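Trans-4-hydroxy-L-proline dehydratase (Clostridioides difficile 70-100-2010, PDB 6VXC) is a glycyl radical enzyme that dehydrates trans-4-hydroxy-L-proline to (S)-1-pyrroline-5-carboxylate in the anaerobic breakdown of hydroxyproline. Local coordinates at residues Thr457-Lys462 with Ala563-Arg568; Thr181-Thr186 with Asp298-Gly303; Cys667-Gly672 with Ala685-Glu690; Ala166-Glu171 with Pro474-Leu479; Val49-Ala54 with Ala69-His74. One frame throughout, in Å; residues are numbered along the deposited sequence.

Along the chain contact 5 closes first, joining two consecutive helices. Contact 4 then opens at 166-171, and contact 2 lies wholly within the loop it spans; contact 1 starts shortly before contact 4 closes at 474-479, and contact 3 comes last, at 667-690. In one cluster contacts 1 and 2, centres about 11 Å apart, touch through Phe-460 and Val-182 near the hairpin bearing the presumed radical cysteine, Cys-454. In another, contacts 3 and 4, also about 11 Å apart, meet where Tyr-670 and Phe-671 reach Gly-167. Strand 565-573 links this active-site region to contact 3 through Val-573. Contact 5 stands apart, about 24 Å from contact 2 between centres.

Contact 1: Thr457-Lys462 with Ala563-Arg568; sequences TGCFGK and ARYNTR
The backbones meet where Lys-462 and Arg-564 bring their CA atoms to 5.3 Å, and Tyr-565 N donates to Lys-462 O at 3.0 Å, in the plane of that carbonyl. The same oxygen lies obliquely by the phenol ring, 3.5 Å from Tyr-565 CD2. Because Tyr-565 also bonds to Ala-464 through its backbone, this is the opening of the parallel pairing between strands 463-472 and 565-573, directly after the hairpin 450-458 whose turn bears Cys-454, the radical cysteine by similarity. Lys-462 and Arg-564 run side by side in the same direction, the lysine CD over one face of the guanidinium and its CE 3.6 Å from Arg-564 NH1. The like charges of Lys-462 NZ and Arg-564 NH1, 4.9 Å apart, are probably offset by carboxylates: Lys-462 pairs with Asp-549, Arg-564 with Asp-550 and Asp-445. Asp-445 also accepts from Tyr-565 OH, which ties down the far end of the ring. With its sulfur anti to the backbone N (chi1 -176°), Cys-459 reaches the ring obliquely, SG standing 4.1 Å from Tyr-565 CE2 in a sulfur-aromatic contact. Arg-564 CG covers part of one face of that ring.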
# COMPACT_ATOMS: atom_id res chain seq x y z
N THR A 457 -4.02 3.23 -8.41
CA THR A 457 -3.62 3.45 -9.80
C THR A 457 -2.56 4.53 -9.91
O THR A 457 -2.69 5.60 -9.30
CB THR A 457 -4.83 3.87 -10.62
OG1 THR A 457 -5.84 2.88 -10.53
CG2 THR A 457 -4.43 4.06 -12.09
N GLY A 458 -1.52 4.27 -10.68
CA GLY A 458 -0.45 5.24 -10.86
C GLY A 458 0.33 5.01 -12.12
O GLY A 458 0.30 3.92 -12.72
N CYS A 459 1.06 6.03 -12.53
CA CYS A 459 1.91 5.96 -13.70
C CYS A 459 3.34 5.65 -13.24
O CYS A 459 4.10 6.54 -12.85
CB CYS A 459 1.82 7.24 -14.51
SG CYS A 459 2.77 7.13 -16.04
N PHE A 460 3.70 4.36 -13.32
CA PHE A 460 4.92 3.82 -12.70
C PHE A 460 6.17 4.54 -13.18
O PHE A 460 6.41 4.66 -14.38
CB PHE A 460 5.04 2.32 -13.02
CG PHE A 460 3.92 1.48 -12.45
CD1 PHE A 460 3.08 1.97 -11.46
CD2 PHE A 460 3.74 0.17 -12.91
CE1 PHE A 460 2.06 1.18 -10.93
CE2 PHE A 460 2.73 -0.62 -12.38
CZ PHE A 460 1.89 -0.13 -11.40
N GLY A 461 6.98 5.00 -12.24
CA GLY A 461 8.22 5.69 -12.57
C GLY A 461 8.06 7.12 -13.05
O GLY A 461 9.07 7.75 -13.40
N LYS A 462 6.85 7.67 -13.10
CA LYS A 462 6.66 9.03 -13.60
C LYS A 462 5.72 9.86 -12.72
O LYS A 462 5.35 10.97 -13.12
CB LYS A 462 6.11 9.01 -15.03
CG LYS A 462 6.96 8.30 -16.07
CD LYS A 462 6.18 8.18 -17.37
CE LYS A 462 7.09 7.90 -18.58
NZ LYS A 462 8.09 6.87 -18.27
N ALA A 563 8.30 14.79 -10.08
CA ALA A 563 7.67 13.79 -10.93
C ALA A 563 6.88 14.46 -12.05
O ALA A 563 6.37 15.57 -11.91
CB ALA A 563 6.73 12.91 -10.10
N ARG A 564 6.76 13.75 -13.19
CA ARG A 564 5.97 14.28 -14.29
C ARG A 564 4.52 14.53 -13.87
O ARG A 564 3.90 15.50 -14.29
CB ARG A 564 6.01 13.35 -15.50
CG ARG A 564 5.20 13.84 -16.71
CD ARG A 564 5.45 12.95 -17.94
NE ARG A 564 6.87 12.89 -18.28
CZ ARG A 564 7.42 12.09 -19.20
NH1 ARG A 564 6.67 11.25 -19.91
NH2 ARG A 564 8.73 12.14 -19.40
N TYR A 565 3.96 13.62 -13.08
CA TYR A 565 2.59 13.73 -12.61
C TYR A 565 2.57 13.76 -11.09
O TYR A 565 3.35 13.07 -10.44
CB TYR A 565 1.74 12.56 -13.13
CG TYR A 565 1.77 12.38 -14.64
CD1 TYR A 565 1.02 13.20 -15.48
CD2 TYR A 565 2.54 11.37 -15.21
CE1 TYR A 565 1.04 13.02 -16.84
CE2 TYR A 565 2.58 11.19 -16.58
CZ TYR A 565 1.82 12.01 -17.39
OH TYR A 565 1.84 11.83 -18.75
N ASN A 566 1.66 14.54 -10.54
CA ASN A 566 1.55 14.70 -9.09
C ASN A 566 0.09 14.69 -8.69
O ASN A 566 -0.71 15.50 -9.16
CB ASN A 566 2.26 15.97 -8.62
CG ASN A 566 3.76 15.88 -8.78
OD1 ASN A 566 4.46 15.37 -7.91
ND2 ASN A 566 4.26 16.33 -9.92
N THR A 567 -0.26 13.71 -7.88
CA THR A 567 -1.60 13.57 -7.33
C THR A 567 -1.49 13.22 -5.85
O THR A 567 -0.48 12.69 -5.40
CB THR A 567 -2.41 12.50 -8.07
OG1 THR A 567 -1.69 11.27 -8.03
CG2 THR A 567 -2.65 12.88 -9.53
N ARG A 568 -2.55 13.52 -5.12
CA ARG A 568 -2.71 13.17 -3.71
C ARG A 568 -4.11 12.62 -3.51
O ARG A 568 -5.06 13.07 -4.16
CB ARG A 568 -2.50 14.38 -2.79
CG ARG A 568 -1.09 14.48 -2.20
CD ARG A 568 -0.82 15.77 -1.44
NE ARG A 568 -0.03 15.50 -0.24
CZ ARG A 568 1.24 15.12 -0.26
NH1 ARG A 568 1.87 14.95 -1.41
NH2 ARG A 568 1.89 14.91 0.87

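Contact 2: Thr181-Thr186 with Asp298-Gly303; sequences TVCGDT and DAFTPG
This is a buried loop-to-loop contact deep in the enzyme: segment 181-186 follows helix 158-166, segment 298-303 leads from helix 276-293 into helix 305-318, and Val-182 stands about 8 Å, side chain to side chain, from the presumed proton acceptor Glu-456. A single direct hydrogen bond joins the backbones, Cys-183 N to Thr-301 O at 3.0 Å, and it is nearly straight (168°). Three waters extend the junction. One donates to both Thr-181 O and Asp-298 O, a second lies between Thr-181 N and Ala-299 O, and a third donates to both Gly-184 O and Pro-302 O.

Phe-300 lays its ring obliquely against the other loop, with CZ 3.5 Å from Cys-183 CB. The cysteine sulfur sits beside that ring, also obliquely, with SG 5.0 Å from its centroid. Val-286, His-287 and Val-290 of helix 276-293 pack on the same phenylalanine. Val-182 spreads its two methyls: CG2 meets Thr-301 CG2 at 3.5 Å, while CG1 presses to 3.3 Å from Gly-303 CA, a tight approach where the glycine has no side chain to intervene.

Thr-301 OG1, anti to the backbone N (chi1 166°), accepts from Gly-303 N, two residues on, at 3.0 Å, forming an ST turn; the hydroxyl is also bonded to the carbonyl O of Asn-362. Apolar packing therefore fills the middle of the junction, while waters supply partners for backbone polar atoms at both ends, tying the two irregular loops together with a single direct hydrogen bond.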
# COMPACT_ATOMS: atom_id res chain seq x y z
N THR A 181 5.22 4.50 -4.25
CA THR A 181 5.65 4.69 -5.63
C THR A 181 6.25 3.39 -6.20
O THR A 181 6.52 2.43 -5.48
CB THR A 181 6.63 5.87 -5.73
OG1 THR A 181 6.75 6.27 -7.10
CG2 THR A 181 8.00 5.50 -5.21
N VAL A 182 6.44 3.37 -7.52
CA VAL A 182 6.74 2.16 -8.29
C VAL A 182 7.86 2.46 -9.27
O VAL A 182 7.88 3.52 -9.90
CB VAL A 182 5.49 1.62 -9.02
CG1 VAL A 182 5.79 0.36 -9.88
CG2 VAL A 182 4.38 1.32 -8.00
N CYS A 183 8.77 1.52 -9.42
CA CYS A 183 9.91 1.69 -10.32
C CYS A 183 9.45 1.71 -11.77
O CYS A 183 8.55 0.97 -12.16
CB CYS A 183 10.91 0.56 -10.09
SG CYS A 183 12.54 0.82 -10.77
N GLY A 184 10.06 2.57 -12.57
CA GLY A 184 9.90 2.56 -14.01
C GLY A 184 10.95 1.69 -14.68
O GLY A 184 11.44 0.72 -14.11
N ASP A 185 11.34 2.08 -15.89
CA ASP A 185 12.31 1.31 -16.66
C ASP A 185 13.69 1.95 -16.69
O ASP A 185 14.60 1.39 -17.31
CB ASP A 185 11.82 1.10 -18.10
CG ASP A 185 11.78 2.40 -18.91
OD1 ASP A 185 11.97 3.48 -18.33
OD2 ASP A 185 11.54 2.33 -20.14
N THR A 186 13.89 3.07 -16.01
CA THR A 186 15.17 3.77 -16.11
C THR A 186 16.34 2.88 -15.68
O THR A 186 17.36 2.83 -16.36
CB THR A 186 15.12 5.05 -15.28
OG1 THR A 186 14.13 5.91 -15.84
CG2 THR A 186 16.48 5.74 -15.33
N ASP A 298 4.53 1.42 1.44
CA ASP A 298 4.47 0.38 0.40
C ASP A 298 5.85 0.05 -0.18
O ASP A 298 5.96 -0.34 -1.34
CB ASP A 298 3.52 0.78 -0.72
CG ASP A 298 2.08 0.92 -0.24
OD1 ASP A 298 1.79 0.56 0.92
OD2 ASP A 298 1.24 1.39 -1.02
N ALA A 299 6.89 0.17 0.65
CA ALA A 299 8.25 -0.22 0.29
C ALA A 299 8.62 0.24 -1.12
O ALA A 299 8.66 1.44 -1.40
CB ALA A 299 8.40 -1.73 0.43
N PHE A 300 8.93 -0.71 -2.00
CA PHE A 300 9.18 -0.43 -3.41
C PHE A 300 8.74 -1.65 -4.20
O PHE A 300 8.50 -2.72 -3.63
CB PHE A 300 10.68 -0.09 -3.67
CG PHE A 300 10.92 0.75 -4.90
CD1 PHE A 300 10.11 1.84 -5.19
CD2 PHE A 300 11.97 0.48 -5.74
CE1 PHE A 300 10.34 2.63 -6.30
CE2 PHE A 300 12.21 1.26 -6.87
CZ PHE A 300 11.40 2.34 -7.15
N THR A 301 8.58 -1.48 -5.51
CA THR A 301 8.18 -2.61 -6.35
C THR A 301 8.66 -2.38 -7.76
O THR A 301 8.62 -1.24 -8.25
CB THR A 301 6.65 -2.82 -6.36
OG1 THR A 301 6.30 -3.71 -7.43
CG2 THR A 301 5.91 -1.50 -6.56
N PRO A 302 9.07 -3.43 -8.47
CA PRO A 302 9.42 -3.26 -9.88
C PRO A 302 8.22 -2.97 -10.77
O PRO A 302 8.40 -2.60 -11.94
CB PRO A 302 10.07 -4.61 -10.24
CG PRO A 302 9.38 -5.56 -9.32
CD PRO A 302 9.17 -4.84 -8.04
N GLY A 303 7.00 -3.08 -10.24
CA GLY A 303 5.82 -2.78 -11.03
C GLY A 303 5.58 -3.81 -12.12
O GLY A 303 5.22 -4.94 -11.81
O HOH W 1 4.89 0.74 -3.79
O HOH W 2 6.99 3.45 -2.24
O HOH W 3 11.00 -1.69 -12.40

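Contact 3: Cys667-Gly672 with Ala685-Glu690; sequences CHIYFG and AKPVSE
The carbonyl oxygen of His-668 is shared by the loop and its own helix: Val-688 N donates to His-668 O at 3.2 Å from a position tilted 28° out of the carbonyl plane, and the helical bond from Gly-672 N is weak. Pro-687 CA adds a C-H...O contact to this atom. The imidazole of the same residue is sandwiched. Glu-690 CB makes a CH-pi contact over one face, 3.7 Å from the centroid of the His-668 ring, Ile-669 CD1 covers part of the opposite face, and Val-688 O lies in plane at the edge. A chi1 of 62° puts the ring beside the loop; NE2 bonds to Glu-800, which helps to hold its rotation. Ile-669 CD1 touches Pro-687 CG at 3.6 Å, the side chains pointing the same way. Gly-672, bare of a side chain, lets helix and loop backbones close in, its CA making a C-H...O contact with Lys-686 O at 3.0 Å. The loop leads into the glycine-radical part of the chain, and His-668 stands about 10 Å, between side chains, from the presumed radical Cys-454. Val-573 of strand 565-573 receives His-668, Phe-671 and Val-688, while Thr-796 of helix 795-803 packs on Ile-669 and Pro-687.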
# COMPACT_ATOMS: atom_id res chain seq x y z
N CYS A 667 -8.15 -0.25 8.38
CA CYS A 667 -8.75 0.91 9.03
C CYS A 667 -10.26 0.79 9.19
O CYS A 667 -10.83 1.52 10.01
CB CYS A 667 -8.41 2.18 8.25
SG CYS A 667 -8.61 3.68 9.21
N HIS A 668 -10.92 -0.11 8.44
CA HIS A 668 -12.36 -0.30 8.64
C HIS A 668 -12.67 -0.92 9.99
O HIS A 668 -13.78 -0.74 10.49
CB HIS A 668 -12.98 -1.14 7.51
CG HIS A 668 -12.44 -2.53 7.41
ND1 HIS A 668 -11.11 -2.79 7.16
CD2 HIS A 668 -13.06 -3.74 7.46
CE1 HIS A 668 -10.92 -4.10 7.11
NE2 HIS A 668 -12.09 -4.70 7.29
N ILE A 669 -11.71 -1.63 10.59
CA ILE A 669 -11.87 -2.11 11.96
C ILE A 669 -11.84 -0.94 12.94
O ILE A 669 -12.76 -0.75 13.72
CB ILE A 669 -10.79 -3.16 12.28
CG1 ILE A 669 -10.79 -4.30 11.23
CG2 ILE A 669 -10.95 -3.68 13.73
CD1 ILE A 669 -12.12 -5.06 11.08
N TYR A 670 -10.77 -0.14 12.88
CA TYR A 670 -10.61 1.02 13.76
C TYR A 670 -11.78 1.99 13.62
O TYR A 670 -12.36 2.43 14.61
CB TYR A 670 -9.29 1.72 13.42
CG TYR A 670 -9.07 3.13 13.97
CD1 TYR A 670 -9.18 3.40 15.33
CD2 TYR A 670 -8.68 4.15 13.13
CE1 TYR A 670 -8.94 4.69 15.83
CE2 TYR A 670 -8.43 5.44 13.63
CZ TYR A 670 -8.57 5.70 14.97
OH TYR A 670 -8.33 6.97 15.45
N PHE A 671 -12.15 2.32 12.38
CA PHE A 671 -13.21 3.30 12.14
C PHE A 671 -14.55 2.84 12.71
O PHE A 671 -15.36 3.67 13.14
CB PHE A 671 -13.35 3.58 10.65
CG PHE A 671 -12.36 4.57 10.11
CD1 PHE A 671 -11.51 5.25 10.97
CD2 PHE A 671 -12.28 4.83 8.74
CE1 PHE A 671 -10.60 6.18 10.48
CE2 PHE A 671 -11.38 5.77 8.24
CZ PHE A 671 -10.53 6.44 9.11
N GLY A 672 -14.82 1.53 12.70
CA GLY A 672 -16.02 1.02 13.34
C GLY A 672 -15.91 0.94 14.85
O GLY A 672 -16.91 1.10 15.55
N ALA A 685 -19.49 -0.05 17.92
CA ALA A 685 -18.10 -0.51 17.91
C ALA A 685 -17.84 -1.68 16.96
O ALA A 685 -16.72 -2.21 16.96
CB ALA A 685 -17.62 -0.88 19.32
N LYS A 686 -18.82 -2.11 16.16
CA LYS A 686 -18.55 -3.10 15.12
C LYS A 686 -17.81 -2.46 13.94
O LYS A 686 -17.97 -1.27 13.67
CB LYS A 686 -19.85 -3.72 14.62
CG LYS A 686 -20.66 -4.45 15.65
CD LYS A 686 -19.93 -5.66 16.20
CE LYS A 686 -19.86 -6.77 15.16
NZ LYS A 686 -19.76 -8.13 15.78
N PRO A 687 -17.02 -3.23 13.19
CA PRO A 687 -16.38 -2.69 11.98
C PRO A 687 -17.38 -2.09 11.00
O PRO A 687 -18.54 -2.47 10.94
CB PRO A 687 -15.68 -3.92 11.38
CG PRO A 687 -15.39 -4.80 12.56
CD PRO A 687 -16.57 -4.60 13.51
N VAL A 688 -16.90 -1.13 10.21
CA VAL A 688 -17.67 -0.68 9.04
C VAL A 688 -17.31 -1.59 7.86
O VAL A 688 -16.43 -2.45 7.96
CB VAL A 688 -17.46 0.82 8.72
CG1 VAL A 688 -17.93 1.69 9.89
CG2 VAL A 688 -15.99 1.15 8.41
N SER A 689 -18.02 -1.43 6.74
CA SER A 689 -17.78 -2.27 5.58
C SER A 689 -16.38 -2.02 5.02
O SER A 689 -15.83 -0.93 5.15
CB SER A 689 -18.82 -1.98 4.49
OG SER A 689 -18.86 -0.59 4.17
N GLU A 690 -15.80 -3.05 4.38
CA GLU A 690 -14.46 -3.00 3.80
C GLU A 690 -14.51 -2.72 2.30
O GLU A 690 -15.36 -3.26 1.58
CB GLU A 690 -13.69 -4.30 4.10
CG GLU A 690 -14.53 -5.57 4.13
CD GLU A 690 -14.87 -6.18 2.78
OE1 GLU A 690 -14.21 -5.87 1.77
OE2 GLU A 690 -15.84 -6.96 2.73

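Contact 4: Ala166-Glu171 with Pro474-Leu479; sequences AGMFTE and PKILEL
The flat peptide carbonyl of Ala-166 meets the lysine chain of helix 473-481, its oxygen lying 3.4 Å from Lys-475 CE. Within that helix the Glu-478 carboxylate positions the lysine end, OE1 being met nearly along its C-O axis by Lys-475 NZ in a salt bridge of 2.9 Å. The remaining contacts gather on Met-168. Its chain is bent at chi2 (-50°) and chi3 (-57°), which folds the thioether toward the helix. The Met-168 side chain crosses that of Lys-475 at about a right angle, with SD 3.5 Å from Lys-475 CD. Beyond it the methyl meets Leu-479 tip to tip, with Met-168 CE only 3.5 Å from Leu-479 CD1, tighter than usual, and it lies 3.7 Å from Ile-476 CG1. Gly-167, with positive phi, ends helix 158-166 in a Schellman motif, and this turn brings Met-168 against helix 473-481. Backbone bonds of Met-168 and Thr-170 to Asn-472 and Tyr-470 align the loop along strand 463-472, just ahead of that helix. Lys-475 thus gives its methylenes to the thioether and its buried ammonium to Glu-478, Asp-486 and Ile-674 O, a setting that would probably favour the charged form.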
# COMPACT_ATOMS: atom_id res chain seq x y z
N ALA A 166 -10.45 11.57 17.50
CA ALA A 166 -11.77 10.95 17.51
C ALA A 166 -11.96 9.85 16.46
O ALA A 166 -13.01 9.21 16.44
CB ALA A 166 -12.85 12.01 17.30
N GLY A 167 -10.99 9.64 15.58
CA GLY A 167 -11.14 8.64 14.55
C GLY A 167 -11.92 9.09 13.33
O GLY A 167 -12.43 8.24 12.61
N MET A 168 -12.02 10.41 13.08
CA MET A 168 -12.64 10.88 11.84
C MET A 168 -11.77 10.57 10.63
O MET A 168 -12.28 10.43 9.51
CB MET A 168 -12.89 12.40 11.90
CG MET A 168 -13.81 12.87 13.02
SD MET A 168 -15.37 11.93 13.09
CE MET A 168 -16.06 12.14 11.43
N PHE A 169 -10.46 10.54 10.80
CA PHE A 169 -9.56 10.27 9.69
C PHE A 169 -8.21 9.88 10.27
O PHE A 169 -7.99 9.99 11.48
CB PHE A 169 -9.47 11.46 8.73
CG PHE A 169 -9.03 12.77 9.37
CD1 PHE A 169 -7.69 12.99 9.71
CD2 PHE A 169 -9.93 13.80 9.58
CE1 PHE A 169 -7.27 14.21 10.26
CE2 PHE A 169 -9.53 15.03 10.15
CZ PHE A 169 -8.19 15.23 10.49
N THR A 170 -7.32 9.40 9.42
CA THR A 170 -5.96 9.07 9.84
C THR A 170 -4.98 9.97 9.09
O THR A 170 -5.37 10.74 8.22
CB THR A 170 -5.61 7.59 9.60
OG1 THR A 170 -5.45 7.36 8.19
CG2 THR A 170 -6.70 6.63 10.15
N GLU A 171 -3.70 9.84 9.42
CA GLU A 171 -2.64 10.67 8.85
C GLU A 171 -1.46 9.80 8.44
O GLU A 171 -0.73 9.29 9.30
CB GLU A 171 -2.18 11.74 9.84
CG GLU A 171 -1.00 12.53 9.31
CD GLU A 171 -1.20 12.99 7.89
OE1 GLU A 171 -2.25 13.61 7.63
OE2 GLU A 171 -0.33 12.74 7.04
N PRO A 474 -18.77 6.85 7.33
CA PRO A 474 -19.90 6.56 8.22
C PRO A 474 -19.94 7.45 9.46
O PRO A 474 -21.02 7.86 9.90
CB PRO A 474 -19.70 5.08 8.57
CG PRO A 474 -18.90 4.52 7.40
CD PRO A 474 -17.98 5.65 7.02
N LYS A 475 -18.79 7.73 10.07
CA LYS A 475 -18.81 8.60 11.25
C LYS A 475 -19.14 10.04 10.89
O LYS A 475 -19.65 10.78 11.73
CB LYS A 475 -17.48 8.52 11.99
CG LYS A 475 -17.54 9.11 13.41
CD LYS A 475 -16.30 8.71 14.21
CE LYS A 475 -16.29 9.31 15.62
NZ LYS A 475 -17.21 8.57 16.54
N ILE A 476 -18.92 10.46 9.64
CA ILE A 476 -19.40 11.77 9.23
C ILE A 476 -20.93 11.80 9.26
O ILE A 476 -21.53 12.80 9.65
CB ILE A 476 -18.83 12.13 7.85
CG1 ILE A 476 -17.31 12.35 7.98
CG2 ILE A 476 -19.54 13.37 7.26
CD1 ILE A 476 -16.60 12.61 6.66
N LEU A 477 -21.59 10.70 8.86
CA LEU A 477 -23.04 10.64 9.04
C LEU A 477 -23.39 10.67 10.53
O LEU A 477 -24.33 11.35 10.94
CB LEU A 477 -23.63 9.40 8.37
CG LEU A 477 -25.16 9.21 8.53
CD1 LEU A 477 -25.95 10.35 7.90
CD2 LEU A 477 -25.63 7.89 7.94
N GLU A 478 -22.61 9.96 11.36
CA GLU A 478 -22.89 9.98 12.79
C GLU A 478 -22.84 11.40 13.33
O GLU A 478 -23.77 11.83 14.03
CB GLU A 478 -21.89 9.09 13.53
CG GLU A 478 -22.13 8.97 15.04
CD GLU A 478 -21.21 7.95 15.71
OE1 GLU A 478 -19.99 8.19 15.78
OE2 GLU A 478 -21.70 6.89 16.15
N LEU A 479 -21.82 12.17 12.95
CA LEU A 479 -21.76 13.58 13.36
C LEU A 479 -22.98 14.34 12.87
O LEU A 479 -23.56 15.12 13.62
CB LEU A 479 -20.48 14.24 12.83
CG LEU A 479 -19.09 13.81 13.30
CD1 LEU A 479 -18.02 14.74 12.71
CD2 LEU A 479 -18.98 13.74 14.81

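Contact 5: Val49-Ala54 with Ala69-His74; sequences VLMTEA and ALSFKH
His-74 NE2 donates to Glu-53 OE1 through the less commonly used anti lone pair, the one turned away from the other oxygen. The bond is 3.0 Å long between His-74 NE2 and Glu-53 OE1, nearly straight at 171°, and the oxygen sits in the ring plane. The two side chains cross at about a right angle, with carboxylate and imidazole planes well inclined to each other. His-74 CG stands anti to the backbone N (chi1 -176°), carrying the ring across to helix 46-58, where its edge also passes Leu-50 O, 3.4 Å from His-74 CD2.

Deeper in, small residues bring the helices together: Ala-54 CB packs against Ser-71 OG at 3.4 Å, and the CA atoms of Ala-54 and Ser-71 are 5.0 Å apart. The serine hydroxyl's hydrogen bond is to Leu-67 O, one turn back in its own helix. Met-51 points its CB away but curls back through chi2 and chi3, setting CE 3.5 Å from Ser-71 CB.

Far from the presumed catalytic residues, close packing and one polar bond at the more exposed edge join two consecutive helices, their segment axes 8.6 Å apart: a helical hairpin, roughly antiparallel but well splayed (132° between directions), set between helices 129-143 and 214-248.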
# COMPACT_ATOMS: atom_id res chain seq x y z
N VAL A 49 22.05 4.82 14.16
CA VAL A 49 23.37 5.26 14.61
C VAL A 49 24.10 5.98 13.49
O VAL A 49 24.62 7.08 13.68
CB VAL A 49 24.20 4.06 15.12
CG1 VAL A 49 25.63 4.51 15.38
CG2 VAL A 49 23.60 3.46 16.37
N LEU A 50 24.14 5.39 12.30
CA LEU A 50 24.92 5.97 11.22
C LEU A 50 24.33 7.30 10.76
O LEU A 50 25.08 8.22 10.40
CB LEU A 50 25.03 4.98 10.05
CG LEU A 50 25.88 3.74 10.39
CD1 LEU A 50 25.91 2.72 9.25
CD2 LEU A 50 27.29 4.14 10.80
N MET A 51 23.01 7.42 10.73
CA MET A 51 22.41 8.71 10.39
C MET A 51 22.72 9.76 11.45
O MET A 51 22.94 10.93 11.12
CB MET A 51 20.89 8.58 10.20
CG MET A 51 20.48 7.63 9.07
SD MET A 51 20.92 8.17 7.41
CE MET A 51 19.73 9.48 7.15
N THR A 52 22.74 9.37 12.72
CA THR A 52 23.10 10.33 13.76
C THR A 52 24.52 10.85 13.53
O THR A 52 24.76 12.06 13.58
CB THR A 52 22.98 9.70 15.15
OG1 THR A 52 21.66 9.17 15.33
CG2 THR A 52 23.25 10.76 16.22
N GLU A 53 25.46 9.95 13.24
CA GLU A 53 26.84 10.37 12.95
C GLU A 53 26.89 11.37 11.80
O GLU A 53 27.68 12.32 11.83
CB GLU A 53 27.70 9.16 12.61
CG GLU A 53 27.99 8.22 13.76
CD GLU A 53 28.89 7.07 13.35
OE1 GLU A 53 29.34 7.04 12.19
OE2 GLU A 53 29.14 6.17 14.18
N ALA A 54 26.12 11.13 10.74
CA ALA A 54 26.17 12.01 9.58
C ALA A 54 25.62 13.39 9.90
O ALA A 54 26.19 14.40 9.48
CB ALA A 54 25.42 11.39 8.40
N ALA A 69 21.45 13.30 1.27
CA ALA A 69 22.29 12.49 0.38
C ALA A 69 23.60 12.09 1.06
O ALA A 69 24.03 10.93 0.99
CB ALA A 69 22.56 13.25 -0.91
N LEU A 70 24.26 13.05 1.73
CA LEU A 70 25.48 12.74 2.46
C LEU A 70 25.22 11.75 3.59
O LEU A 70 26.06 10.90 3.89
CB LEU A 70 26.12 14.02 3.01
CG LEU A 70 26.77 14.97 1.99
CD1 LEU A 70 27.18 16.30 2.64
CD2 LEU A 70 27.95 14.28 1.33
N SER A 71 24.06 11.86 4.25
CA SER A 71 23.75 10.91 5.31
C SER A 71 23.51 9.51 4.75
O SER A 71 23.97 8.52 5.32
CB SER A 71 22.52 11.38 6.10
OG SER A 71 22.78 12.62 6.72
N PHE A 72 22.79 9.41 3.63
CA PHE A 72 22.60 8.12 2.98
C PHE A 72 23.94 7.52 2.57
O PHE A 72 24.20 6.33 2.80
CB PHE A 72 21.69 8.27 1.77
CG PHE A 72 21.46 6.98 1.01
CD1 PHE A 72 20.71 5.96 1.57
CD2 PHE A 72 21.97 6.81 -0.27
CE1 PHE A 72 20.48 4.77 0.89
CE2 PHE A 72 21.74 5.62 -0.97
CZ PHE A 72 21.00 4.60 -0.39
N LYS A 73 24.80 8.34 1.96
CA LYS A 73 26.10 7.84 1.53
C LYS A 73 26.92 7.36 2.72
O LYS A 73 27.58 6.32 2.65
CB LYS A 73 26.86 8.92 0.76
CG LYS A 73 28.19 8.42 0.20
CD LYS A 73 28.87 9.50 -0.60
CE LYS A 73 30.26 9.11 -1.05
NZ LYS A 73 31.05 10.33 -1.33
N HIS A 74 26.93 8.13 3.80
CA HIS A 74 27.63 7.69 5.00
C HIS A 74 27.08 6.36 5.49
O HIS A 74 27.85 5.47 5.87
CB HIS A 74 27.52 8.75 6.08
CG HIS A 74 28.30 8.42 7.31
ND1 HIS A 74 29.67 8.50 7.37
CD2 HIS A 74 27.90 7.98 8.53
CE1 HIS A 74 30.09 8.13 8.57
NE2 HIS A 74 29.03 7.81 9.29